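Local structure of putative exported protein (Bacteroides fragilis, 3FZX) at residues A[83-88]-A[143-148]. The protein is of unknown function but folds as a closed, calcium-binding antiparallel beta barrel related to the LolA/LolB lipoprotein-carrier group, and probably binds a lipid or other apolar ligand. Numbering follows the deposited sequence. Where two conformers were deposited one is given.
Sequences GDVATF and ISVFDR
Ile143 lays both of its branches against Val85 and Phe88, and this three-residue cluster is the tight part of the contact. Its CG2 methyl lies 3.5 Å from CE2 and 3.6 Å from CD2 of Phe88, approaching that part of the ring obliquely. The longer branch reaches further: with CG1 anti to the carbonyl carbon (chi1 -55°) and the chain then extended (chi2 166°), CD1 comes within 3.4 Å of Val85 O. That oxygen also sits 3.1 Å above the plane of the Phe88 ring, offset toward its rim, and it accepts the amide of Phe88 N at 3.2 Å, closing a turn of the 3-10 segment 84-87.

Packing thins toward Val145. A single pair of methyls, Val85 CG1 and Val145 CG2, meets there at 3.9 Å. On the far face of the strand Ser144 points away from the loop and is partly exposed, as is Phe146; Asp147 is exposed, although Arg148 after it is buried again. Within the turn, Asp84 O takes two donors, Thr87 N and Thr87 OG1, the hydroxyl approaching nearly in line with the carbonyl (173°).

The contact joins the loop between strand 77-81 and helix 89-94 to inward-pointing residues of strand 136-158; Tyr170 and Met172 of the neighbouring strand 161-175 extend the apolar surface around Phe88. No hydrogen bond crosses between the two segments, and their nearest CA atoms, those of Val85 and Ile143, are 7.5 Å apart; the loop is therefore held against this wall of the barrel by apolar side-chain packing, while the hydrogen bonds of the turn are made within the loop and Asp84 OD1 forms a salt bridge to Arg21 NH1 and a hydrogen bond with Tyr36 OH.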
loop_
_atom_site.group_PDB
_atom_site.type_symbol
_atom_site.label_atom_id
_atom_site.label_comp_id
_atom_site.label_asym_id
_atom_site.label_seq_id
_atom_site.Cartn_x
_atom_site.Cartn_y
_atom_site.Cartn_z
ATOM N N GLY A 83 4.088 1.155 -9.035
ATOM C CA GLY A 83 4.293 2.128 -10.114
ATOM C C GLY A 83 4.758 1.525 -11.440
ATOM O O GLY A 83 4.167 1.798 -12.494
ATOM N N ASP A 84 5.762 0.662 -11.380
ATOM C CA ASP A 84 6.329 0.049 -12.571
ATOM C C ASP A 84 5.348 -0.726 -13.480
ATOM O O ASP A 84 5.493 -0.684 -14.710
ATOM C CB ASP A 84 7.549 -0.785 -12.173
ATOM C CG ASP A 84 8.642 0.091 -11.443
ATOM O OD1 ASP A 84 9.041 1.146 -12.015
ATOM O OD2 ASP A 84 9.058 -0.252 -10.295
ATOM N N VAL A 85 4.323 -1.368 -12.917
ATOM C CA VAL A 85 3.312 -2.034 -13.748
ATOM C C VAL A 85 2.429 -0.980 -14.458
ATOM O O VAL A 85 1.749 -1.313 -15.407
ATOM C CB VAL A 85 2.427 -3.079 -12.967
ATOM C CG1 VAL A 85 3.262 -3.883 -11.970
ATOM C CG2 VAL A 85 1.267 -2.413 -12.265
ATOM N N ALA A 86 2.441 0.280 -13.997
ATOM C CA ALA A 86 1.809 1.385 -14.750
ATOM C C ALA A 86 2.512 1.681 -16.091
ATOM O O ALA A 86 1.962 2.423 -16.913
ATOM C CB ALA A 86 1.708 2.675 -13.911
ATOM N N THR A 87 3.687 1.100 -16.336
ATOM C CA THR A 87 4.309 1.239 -17.649
ATOM C C THR A 87 3.649 0.342 -18.689
ATOM O O THR A 87 4.062 0.347 -19.831
ATOM C CB THR A 87 5.839 1.007 -17.662
ATOM O OG1 THR A 87 6.125 -0.390 -17.609
ATOM C CG2 THR A 87 6.517 1.722 -16.519
ATOM N N PHE A 88 2.616 -0.415 -18.326
ATOM C CA PHE A 88 1.864 -1.182 -19.333
ATOM C C PHE A 88 1.134 -0.170 -20.233
ATOM O O PHE A 88 0.699 0.864 -19.751
ATOM C CB PHE A 88 0.881 -2.132 -18.656
ATOM C CG PHE A 88 1.537 -3.270 -17.868
ATOM C CD1 PHE A 88 2.929 -3.361 -17.688
ATOM C CD2 PHE A 88 0.734 -4.239 -17.256
ATOM C CE1 PHE A 88 3.496 -4.408 -16.953
ATOM C CE2 PHE A 88 1.298 -5.290 -16.511
ATOM C CZ PHE A 88 2.679 -5.364 -16.356
ATOM N N ILE A 143 -4.878 -3.568 -12.964
ATOM C CA ILE A 143 -3.788 -4.464 -13.411
ATOM C C ILE A 143 -3.446 -5.448 -12.290
ATOM O O ILE A 143 -2.931 -5.053 -11.233
ATOM C CB ILE A 143 -2.501 -3.726 -13.830
ATOM C CG1 ILE A 143 -2.778 -2.674 -14.921
ATOM C CG2 ILE A 143 -1.469 -4.749 -14.405
ATOM C CD1 ILE A 143 -1.624 -1.686 -15.141
ATOM N N SER A 144 -3.747 -6.714 -12.515
ATOM C CA SER A 144 -3.473 -7.755 -11.536
ATOM C C SER A 144 -2.235 -8.526 -11.959
ATOM O O SER A 144 -2.174 -9.017 -13.087
ATOM C CB SER A 144 -4.657 -8.703 -11.441
ATOM O OG SER A 144 -4.572 -9.447 -10.238
ATOM N N VAL A 145 -1.239 -8.597 -11.071
ATOM C CA VAL A 145 0.035 -9.320 -11.341
ATOM C C VAL A 145 0.063 -10.517 -10.398
ATOM O O VAL A 145 -0.175 -10.383 -9.189
ATOM C CB VAL A 145 1.273 -8.432 -11.127
ATOM C CG1 VAL A 145 2.573 -9.204 -11.370
ATOM C CG2 VAL A 145 1.208 -7.207 -12.053
ATOM N N PHE A 146 0.320 -11.697 -10.945
ATOM C CA PHE A 146 0.246 -12.913 -10.151
ATOM C C PHE A 146 1.126 -14.020 -10.689
ATOM O O PHE A 146 1.650 -13.933 -11.788
ATOM C CB PHE A 146 -1.214 -13.381 -9.998
ATOM C CG PHE A 146 -1.925 -13.613 -11.307
ATOM C CD1 PHE A 146 -2.513 -12.552 -11.988
ATOM C CD2 PHE A 146 -1.980 -14.880 -11.863
ATOM C CE1 PHE A 146 -3.135 -12.757 -13.198
ATOM C CE2 PHE A 146 -2.601 -15.099 -13.077
ATOM C CZ PHE A 146 -3.184 -14.037 -13.748
ATOM N N ASP A 147 1.340 -15.034 -9.859
ATOM C CA ASP A 147 2.172 -16.154 -10.217
ATOM C C ASP A 147 3.563 -15.699 -10.629
ATOM O O ASP A 147 4.130 -16.223 -11.542
ATOM C CB ASP A 147 1.512 -16.967 -11.345
ATOM C CG ASP A 147 0.276 -17.723 -10.877
ATOM O OD1 ASP A 147 -0.107 -17.626 -9.676
ATOM O OD2 ASP A 147 -0.325 -18.429 -11.714
ATOM N N ARG A 148 4.115 -14.728 -9.927
ATOM C CA ARG A 148 5.477 -14.304 -10.179
ATOM C C ARG A 148 6.392 -15.476 -9.760
ATOM O O ARG A 148 6.121 -16.185 -8.784
ATOM C CB ARG A 148 5.788 -13.066 -9.350
ATOM C CG ARG A 148 4.864 -11.907 -9.630
ATOM C CD ARG A 148 4.774 -10.960 -8.450
ATOM N NE ARG A 148 5.993 -10.219 -8.310
ATOM C CZ ARG A 148 6.571 -9.824 -7.170
ATOM N NH1 ARG A 148 6.062 -10.079 -5.958
ATOM N NH2 ARG A 148 7.707 -9.151 -7.276
#